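Local coordinates for protein 2,3-dihydroxybenzoate-AMP ligase (Mycobacterium smegmatis, PDB 5KEI) that is an AMP-binding enzyme of the ANL superfamily, pairing a large AMP-binding domain with a smaller C-terminal domain, at residues A[474-479]-A[513-518]; A[482-487]-A[502-507]; A[496-501]-A[529-534]. All coordinates share one frame; numbering follows the deposited sequence.

Overall arrangement
All three contacts lie in the C-terminal domain, around its three-stranded sheet. Interactions 2 and 3 share strand 498-505: 482-487 runs antiparallel along it at one edge, while 529-534 joins it in parallel at the other. Both rest on backbone hydrogen bonds, with apolar side chains packed on the two faces and more exposed residues at their margins; interaction 3 adds a side-chain acceptor, D531, at its start. Interaction 1 instead joins the end of helix 469-477 and the loop after it to helix 512-521 through side chains: imidazoles and a threonine where more accessible, leucines where buried. Those leucines reach the sheet, L476 touching A501 and L515 touching L533, tying it to interaction 3.

Interaction 1: residues A[474-479]-A[513-518]; sequences EHLLTH and AELHAH
H518 carries its ring trans to the backbone N (chi1 176°), H479 does much the same on the facing segment (chi1 -161°), and the two imidazoles meet between 474-479 and 513-518. They form a T-shaped pair: the edge of H479 points at the face of H518, with the planes 60° apart and the ring centroids 5.0 Å from each other. H479 CB also sits over that ring, 4.1 Å from the H518 centroid, in a CH-pi contact. At its edge, H518 is gripped by polar atoms. NE2 of H518 donates to T478 OG1 at 2.7 Å, almost exactly in the ring plane, and T478 OG1 in turn donates a hydrogen bond to H475 O at 2.8 Å. A weak, bent second bond runs from H518 NE2 to H475 O, a carbonyl that also accepts from T478 N. Together the edge bonds and the contact over the face would limit how far the ring can turn. In this way the end of helix 469-477, with the turn after it, packs against helix 512-521 in the C-terminal domain of an ANL enzyme. Deeper in, L476 CD2 approaches L515 CD2 to 4.3 Å. The same L515 methyl lies 3.8 Å from H479 CD2, packing obliquely against the H479 ring. H479 ND1 has its polar partner further along the chain, in the backbone N of S481.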
loop_
_atom_site.group_PDB
_atom_site.type_symbol
_atom_site.label_atom_id
_atom_site.label_comp_id
_atom_site.label_asym_id
_atom_site.label_seq_id
_atom_site.Cartn_x
_atom_site.Cartn_y
_atom_site.Cartn_z
ATOM N N GLU A 474 -11.411 15.883 -2.012
ATOM C CA GLU A 474 -10.565 15.301 -0.981
ATOM C C GLU A 474 -10.196 16.346 0.081
ATOM O O GLU A 474 -10.141 16.028 1.262
ATOM C CB GLU A 474 -9.311 14.674 -1.600
ATOM C CG GLU A 474 -9.578 13.364 -2.362
ATOM C CD GLU A 474 -10.116 12.250 -1.467
ATOM O OE1 GLU A 474 -9.795 12.240 -0.255
ATOM O OE2 GLU A 474 -10.858 11.378 -1.977
ATOM N N HIS A 475 -9.961 17.585 -0.349
ATOM C CA HIS A 475 -9.630 18.703 0.539
ATOM C C HIS A 475 -10.766 19.037 1.499
ATOM O O HIS A 475 -10.544 19.320 2.677
ATOM C CB HIS A 475 -9.304 19.974 -0.276
ATOM C CG HIS A 475 -7.920 20.009 -0.856
ATOM N ND1 HIS A 475 -6.790 20.097 -0.077
ATOM C CD2 HIS A 475 -7.497 20.015 -2.143
ATOM C CE1 HIS A 475 -5.724 20.138 -0.859
ATOM N NE2 HIS A 475 -6.126 20.086 -2.113
ATOM N N LEU A 476 -11.985 19.044 0.964
ATOM C CA LEU A 476 -13.171 19.398 1.736
ATOM C C LEU A 476 -13.451 18.340 2.784
ATOM O O LEU A 476 -13.862 18.662 3.897
ATOM C CB LEU A 476 -14.385 19.561 0.819
ATOM C CG LEU A 476 -14.421 20.800 -0.077
ATOM C CD1 LEU A 476 -15.657 20.771 -0.947
ATOM C CD2 LEU A 476 -14.362 22.104 0.737
ATOM N N LEU A 477 -13.220 17.079 2.412
ATOM C CA LEU A 477 -13.418 15.935 3.292
ATOM C C LEU A 477 -12.502 15.954 4.524
ATOM O O LEU A 477 -12.822 15.327 5.527
ATOM C CB LEU A 477 -13.217 14.633 2.508
ATOM C CG LEU A 477 -14.316 14.299 1.492
ATOM C CD1 LEU A 477 -13.848 13.267 0.488
ATOM C CD2 LEU A 477 -15.565 13.820 2.203
ATOM N N THR A 478 -11.390 16.685 4.472
ATOM C CA THR A 478 -10.505 16.758 5.637
ATOM C C THR A 478 -11.063 17.655 6.729
ATOM O O THR A 478 -10.471 17.773 7.797
ATOM C CB THR A 478 -9.096 17.265 5.283
ATOM O OG1 THR A 478 -9.134 18.673 5.004
ATOM C CG2 THR A 478 -8.516 16.478 4.099
ATOM N N HIS A 479 -12.186 18.304 6.444
ATOM C CA HIS A 479 -12.950 19.040 7.448
ATOM C C HIS A 479 -13.786 18.048 8.267
ATOM O O HIS A 479 -14.468 17.168 7.702
ATOM C CB HIS A 479 -13.838 20.078 6.765
ATOM C CG HIS A 479 -14.315 21.178 7.657
ATOM N ND1 HIS A 479 -15.252 20.984 8.651
ATOM C CD2 HIS A 479 -14.021 22.501 7.674
ATOM C CE1 HIS A 479 -15.496 22.134 9.256
ATOM N NE2 HIS A 479 -14.766 23.073 8.679
ATOM N N ALA A 513 -17.830 30.430 3.777
ATOM C CA ALA A 513 -16.648 31.201 4.125
ATOM C C ALA A 513 -15.758 30.421 5.079
ATOM O O ALA A 513 -14.539 30.546 5.044
ATOM C CB ALA A 513 -17.035 32.537 4.726
ATOM N N GLU A 514 -16.361 29.601 5.927
ATOM C CA GLU A 514 -15.567 28.737 6.788
ATOM C C GLU A 514 -14.870 27.649 5.960
ATOM O O GLU A 514 -13.660 27.449 6.087
ATOM C CB GLU A 514 -16.439 28.142 7.896
ATOM C CG GLU A 514 -16.886 29.195 8.930
ATOM C CD GLU A 514 -18.245 28.904 9.571
ATOM O OE1 GLU A 514 -18.610 27.714 9.722
ATOM O OE2 GLU A 514 -18.948 29.877 9.924
ATOM N N LEU A 515 -15.615 26.981 5.087
ATOM C CA LEU A 515 -15.019 26.012 4.169
ATOM C C LEU A 515 -13.924 26.649 3.315
ATOM O O LEU A 515 -12.889 26.029 3.071
ATOM C CB LEU A 515 -16.091 25.385 3.276
ATOM C CG LEU A 515 -16.935 24.316 3.984
ATOM C CD1 LEU A 515 -17.994 23.712 3.074
ATOM C CD2 LEU A 515 -16.037 23.226 4.534
ATOM N N HIS A 516 -14.149 27.882 2.862
ATOM C CA HIS A 516 -13.126 28.633 2.121
ATOM C C HIS A 516 -11.857 28.845 2.959
ATOM O O HIS A 516 -10.745 28.673 2.474
ATOM C CB HIS A 516 -13.675 29.993 1.660
ATOM C CG HIS A 516 -14.292 29.975 0.296
ATOM N ND1 HIS A 516 -13.823 30.752 -0.746
ATOM C CD2 HIS A 516 -15.341 29.281 -0.204
ATOM C CE1 HIS A 516 -14.558 30.534 -1.818
ATOM N NE2 HIS A 516 -15.487 29.640 -1.518
ATOM N N ALA A 517 -12.027 29.224 4.219
ATOM C CA ALA A 517 -10.886 29.375 5.123
ATOM C C ALA A 517 -10.113 28.054 5.278
ATOM O O ALA A 517 -8.880 28.039 5.283
ATOM C CB ALA A 517 -11.355 29.876 6.479
ATOM N N HIS A 518 -10.850 26.951 5.402
ATOM C CA HIS A 518 -10.249 25.620 5.528
ATOM C C HIS A 518 -9.467 25.252 4.280
ATOM O O HIS A 518 -8.392 24.653 4.363
ATOM C CB HIS A 518 -11.329 24.565 5.796
ATOM C CG HIS A 518 -10.810 23.159 5.839
ATOM N ND1 HIS A 518 -10.359 22.566 6.999
ATOM C CD2 HIS A 518 -10.674 22.229 4.861
ATOM C CE1 HIS A 518 -9.969 21.331 6.734
ATOM N NE2 HIS A 518 -10.149 21.103 5.444
#

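Interaction 2: residues A[482-487]-A[502-507]; sequences VWAAAA and VVVFNG
Backbone bonds carry most of the contact between W483-A486 and V502-V504. V502 and A486 form a hydrogen-bonded pair in both directions: A486 N to V502 O at 2.8 Å and V502 N to A486 O at 2.9 Å. Further along, V504 N reaches A484 O, while V504 O takes two donors, a firm one from W483 N at 2.8 Å and a weak one from A484 N. Apolar contacts divide between the two faces of the sheet. V482, A485, V503 and F505 share one face, where V482 CG1 meets V503 CG1 at 3.7 Å; that same V503 methyl, trans to its backbone N (chi1 169°), stands over the centre of the F505 ring. A484, A486, V502 and V504 take the other face, with A484 CB 4.1 Å from V504 CB, and I552 of helix 549-553 touches A486 and V502 there. At the margin an amide meets an aromatic edge: N506 ND2 comes to the rim of the W483 indole, 3.6 Å from CE3, with the amide turned 65° to the ring. That amide nitrogen is bonded to P480 O, and W483 NE1 to E423 in helix 419-425. With W483 and A484 both set against V504, the arrangement is a classic beta bulge, placed in the hairpin of strands 482-492 and 498-505 that forms part of the C-terminal domain's sheet.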
loop_
_atom_site.group_PDB
_atom_site.type_symbol
_atom_site.label_atom_id
_atom_site.label_comp_id
_atom_site.label_asym_id
_atom_site.label_seq_id
_atom_site.Cartn_x
_atom_site.Cartn_y
_atom_site.Cartn_z
ATOM N N VAL A 482 -17.455 17.946 7.332
ATOM C CA VAL A 482 -17.813 17.365 6.041
ATOM C C VAL A 482 -17.681 15.837 6.057
ATOM O O VAL A 482 -16.565 15.276 6.097
ATOM C CB VAL A 482 -16.945 17.928 4.903
ATOM C CG1 VAL A 482 -17.411 17.374 3.561
ATOM C CG2 VAL A 482 -16.982 19.448 4.903
ATOM N N TRP A 483 -18.833 15.170 6.038
ATOM C CA TRP A 483 -18.873 13.720 5.973
ATOM C C TRP A 483 -18.590 13.237 4.558
ATOM O O TRP A 483 -17.604 12.550 4.339
ATOM C CB TRP A 483 -20.223 13.182 6.440
ATOM C CG TRP A 483 -20.249 11.676 6.447
ATOM C CD1 TRP A 483 -20.864 10.857 5.537
ATOM C CD2 TRP A 483 -19.615 10.812 7.399
ATOM N NE1 TRP A 483 -20.653 9.538 5.869
ATOM C CE2 TRP A 483 -19.892 9.483 7.015
ATOM C CE3 TRP A 483 -18.847 11.031 8.550
ATOM C CZ2 TRP A 483 -19.432 8.377 7.736
ATOM C CZ3 TRP A 483 -18.393 9.936 9.266
ATOM C CH2 TRP A 483 -18.682 8.628 8.854
ATOM N N ALA A 484 -19.479 13.580 3.622
ATOM C CA ALA A 484 -19.312 13.309 2.189
ATOM C C ALA A 484 -19.311 14.638 1.417
ATOM O O ALA A 484 -19.872 15.623 1.892
ATOM C CB ALA A 484 -20.419 12.397 1.679
ATOM N N ALA A 485 -18.683 14.678 0.245
ATOM C CA ALA A 485 -18.632 15.912 -0.546
ATOM C C ALA A 485 -18.686 15.624 -2.035
ATOM O O ALA A 485 -18.159 14.615 -2.492
ATOM C CB ALA A 485 -17.380 16.711 -0.221
ATOM N N ALA A 486 -19.325 16.511 -2.792
ATOM C CA ALA A 486 -19.321 16.423 -4.253
ATOM C C ALA A 486 -19.148 17.806 -4.905
ATOM O O ALA A 486 -19.966 18.700 -4.714
ATOM C CB ALA A 486 -20.596 15.760 -4.747
ATOM N N ALA A 487 -18.059 17.979 -5.648
ATOM C CA ALA A 487 -17.828 19.209 -6.395
ATOM C C ALA A 487 -18.449 19.024 -7.766
ATOM O O ALA A 487 -18.091 18.110 -8.510
ATOM C CB ALA A 487 -16.333 19.537 -6.501
ATOM N N VAL A 502 -21.689 20.299 -3.076
ATOM C CA VAL A 502 -22.790 19.612 -2.444
ATOM C C VAL A 502 -22.238 18.724 -1.324
ATOM O O VAL A 502 -21.509 17.767 -1.570
ATOM C CB VAL A 502 -23.583 18.775 -3.470
ATOM C CG1 VAL A 502 -24.863 18.275 -2.846
ATOM C CG2 VAL A 502 -23.883 19.615 -4.687
ATOM N N VAL A 503 -22.597 19.048 -0.091
ATOM C CA VAL A 503 -21.966 18.451 1.069
ATOM C C VAL A 503 -22.966 17.749 2.002
ATOM O O VAL A 503 -24.056 18.264 2.249
ATOM C CB VAL A 503 -21.202 19.541 1.865
ATOM C CG1 VAL A 503 -20.735 19.019 3.243
ATOM C CG2 VAL A 503 -20.045 20.079 1.043
ATOM N N VAL A 504 -22.591 16.576 2.514
ATOM C CA VAL A 504 -23.302 15.971 3.640
ATOM C C VAL A 504 -22.562 16.297 4.929
ATOM O O VAL A 504 -21.439 15.836 5.135
ATOM C CB VAL A 504 -23.424 14.455 3.500
ATOM C CG1 VAL A 504 -24.066 13.845 4.756
ATOM C CG2 VAL A 504 -24.206 14.111 2.255
ATOM N N PHE A 505 -23.190 17.092 5.793
ATOM C CA PHE A 505 -22.539 17.541 7.019
ATOM C C PHE A 505 -22.627 16.530 8.137
ATOM O O PHE A 505 -23.566 15.726 8.213
ATOM C CB PHE A 505 -23.138 18.852 7.518
ATOM C CG PHE A 505 -22.707 20.054 6.739
ATOM C CD1 PHE A 505 -21.414 20.530 6.843
ATOM C CD2 PHE A 505 -23.607 20.730 5.923
ATOM C CE1 PHE A 505 -21.017 21.650 6.138
ATOM C CE2 PHE A 505 -23.219 21.848 5.214
ATOM C CZ PHE A 505 -21.920 22.309 5.324
ATOM N N ASN A 506 -21.645 16.597 9.026
ATOM C CA ASN A 506 -21.602 15.723 10.188
ATOM C C ASN A 506 -22.455 16.253 11.337
ATOM O O ASN A 506 -23.538 15.737 11.621
ATOM C CB ASN A 506 -20.169 15.556 10.653
ATOM C CG ASN A 506 -19.833 14.136 10.930
ATOM O OD1 ASN A 506 -20.706 13.328 11.250
ATOM N ND2 ASN A 506 -18.565 13.807 10.815
ATOM N N GLY A 507 -21.953 17.289 11.998
ATOM C CA GLY A 507 -22.730 17.999 12.993
ATOM C C GLY A 507 -23.449 19.165 12.341
ATOM O O GLY A 507 -23.959 19.035 11.220
#

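Interaction 3: residues A[496-501]-A[529-534]; sequences GEKICA and RPDALV
D531 and I499 lock together through both backbone and side chain. I499 N donates to D531 OD2 at 2.7 Å, meeting the carboxylate oxygen nearly along its C-O axis in a fairly straight bond (161°). In return, D531 N reaches I499 O at 2.8 Å in the carbonyl plane, and A532 N adds a weak bond to the same oxygen. With CG on the backbone-N side (chi1 -53°), D531 folds back far enough for OD2 to reach the neighbouring strand, where it also lies against K498 CB. Beyond this the regular parallel pairing takes over: A501 N bonds to A532 O at 2.9 Å, and V534 N to A501 O at 2.8 Å. Apolar groups fill in on the two faces. P530 lies against I499 and A501, its CB 3.7 Å from A501 CB. On the other face the C500 sulfur touches two groups, SG coming within 4.1 Å of A532 CB and 4.0 Å of V534 CG2. A second shell sets these residues in place. D531 OD1 forms a salt bridge with R462 of strand 459-462, which would hold the carboxylate in its orientation, and P530 O accepts a bond from H516. R529 turns its polar end to V524 O. Strand 498-505, helix 512-521 and strand 532-535 make a beta-alpha-beta unit, whose helix touches P530 through L519. Helix 469-477 meets the same sheet, placing L472 on I499, while strand 482-492 flanks 498-505 along its other edge.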
loop_
_atom_site.group_PDB
_atom_site.type_symbol
_atom_site.label_atom_id
_atom_site.label_comp_id
_atom_site.label_asym_id
_atom_site.label_seq_id
_atom_site.Cartn_x
_atom_site.Cartn_y
_atom_site.Cartn_z
ATOM N N GLY A 496 -18.199 30.150 -17.226
ATOM C CA GLY A 496 -18.346 28.981 -18.071
ATOM C C GLY A 496 -18.958 27.871 -17.242
ATOM O O GLY A 496 -20.063 27.412 -17.511
ATOM N N GLU A 497 -18.235 27.444 -16.213
ATOM C CA GLU A 497 -18.786 26.511 -15.239
ATOM C C GLU A 497 -18.427 27.010 -13.859
ATOM O O GLU A 497 -17.278 27.389 -13.619
ATOM C CB GLU A 497 -18.251 25.083 -15.434
ATOM C CG GLU A 497 -18.666 24.430 -16.726
ATOM C CD GLU A 497 -18.125 23.010 -16.875
ATOM O OE1 GLU A 497 -18.812 22.185 -17.519
ATOM O OE2 GLU A 497 -17.019 22.715 -16.362
ATOM N N LYS A 498 -19.394 27.024 -12.950
ATOM C CA LYS A 498 -19.065 27.339 -11.572
ATOM C C LYS A 498 -18.999 26.054 -10.750
ATOM O O LYS A 498 -19.542 25.007 -11.144
ATOM C CB LYS A 498 -20.070 28.321 -10.963
ATOM C CG LYS A 498 -21.510 27.888 -11.026
ATOM C CD LYS A 498 -22.376 28.858 -10.233
ATOM C CE LYS A 498 -23.849 28.502 -10.344
ATOM N NZ LYS A 498 -24.720 29.451 -9.587
ATOM N N ILE A 499 -18.320 26.149 -9.610
ATOM C CA ILE A 499 -18.140 25.015 -8.718
ATOM C C ILE A 499 -19.192 24.976 -7.582
ATOM O O ILE A 499 -19.184 25.806 -6.676
ATOM C CB ILE A 499 -16.722 25.029 -8.107
ATOM C CG1 ILE A 499 -15.650 24.884 -9.203
ATOM C CG2 ILE A 499 -16.587 23.921 -7.090
ATOM C CD1 ILE A 499 -14.220 25.109 -8.703
ATOM N N CYS A 500 -20.095 24.002 -7.630
ATOM C CA CYS A 500 -21.021 23.825 -6.522
ATOM C C CYS A 500 -20.629 22.655 -5.620
ATOM O O CYS A 500 -20.602 21.490 -6.053
ATOM C CB CYS A 500 -22.443 23.627 -7.025
ATOM S SG CYS A 500 -23.621 23.885 -5.698
ATOM N N ALA A 501 -20.323 22.977 -4.365
ATOM C CA ALA A 501 -19.998 21.965 -3.362
ATOM C C ALA A 501 -21.262 21.484 -2.674
ATOM O O ALA A 501 -21.842 22.171 -1.831
ATOM C CB ALA A 501 -19.000 22.494 -2.335
ATOM N N ARG A 529 -11.841 27.280 -5.424
ATOM C CA ARG A 529 -12.726 27.143 -4.282
ATOM C C ARG A 529 -14.164 27.166 -4.767
ATOM O O ARG A 529 -14.452 27.775 -5.795
ATOM C CB ARG A 529 -12.450 28.238 -3.263
ATOM C CG ARG A 529 -11.024 28.226 -2.752
ATOM C CD ARG A 529 -10.834 29.266 -1.669
ATOM N NE ARG A 529 -9.423 29.536 -1.440
ATOM C CZ ARG A 529 -8.955 30.694 -0.996
ATOM N NH1 ARG A 529 -9.796 31.688 -0.735
ATOM N NH2 ARG A 529 -7.650 30.857 -0.821
ATOM N N PRO A 530 -15.067 26.470 -4.056
ATOM C CA PRO A 530 -16.450 26.377 -4.543
ATOM C C PRO A 530 -17.141 27.739 -4.523
ATOM O O PRO A 530 -16.925 28.493 -3.577
ATOM C CB PRO A 530 -17.130 25.418 -3.549
ATOM C CG PRO A 530 -16.057 24.879 -2.689
ATOM C CD PRO A 530 -14.912 25.848 -2.734
ATOM N N ASP A 531 -17.947 28.033 -5.537
ATOM C CA ASP A 531 -18.703 29.277 -5.584
ATOM C C ASP A 531 -19.961 29.194 -4.708
ATOM O O ASP A 531 -20.483 30.217 -4.239
ATOM C CB ASP A 531 -19.095 29.622 -7.027
ATOM C CG ASP A 531 -17.908 29.633 -7.976
ATOM O OD1 ASP A 531 -17.132 30.620 -7.963
ATOM O OD2 ASP A 531 -17.759 28.650 -8.744
ATOM N N ALA A 532 -20.451 27.976 -4.490
ATOM C CA ALA A 532 -21.679 27.789 -3.716
ATOM C C ALA A 532 -21.627 26.514 -2.896
ATOM O O ALA A 532 -20.951 25.556 -3.257
ATOM C CB ALA A 532 -22.887 27.779 -4.632
ATOM N N LEU A 533 -22.342 26.511 -1.781
ATOM C CA LEU A 533 -22.365 25.359 -0.893
ATOM C C LEU A 533 -23.802 24.884 -0.704
ATOM O O LEU A 533 -24.675 25.683 -0.375
ATOM C CB LEU A 533 -21.731 25.721 0.444
ATOM C CG LEU A 533 -21.947 24.739 1.586
ATOM C CD1 LEU A 533 -21.102 23.489 1.376
ATOM C CD2 LEU A 533 -21.612 25.419 2.890
ATOM N N VAL A 534 -24.063 23.599 -0.931
ATOM C CA VAL A 534 -25.432 23.085 -0.805
ATOM C C VAL A 534 -25.464 21.783 -0.002
ATOM O O VAL A 534 -24.886 20.780 -0.418
ATOM C CB VAL A 534 -26.085 22.863 -2.191
ATOM C CG1 VAL A 534 -27.312 21.995 -2.075
ATOM C CG2 VAL A 534 -26.441 24.196 -2.841
#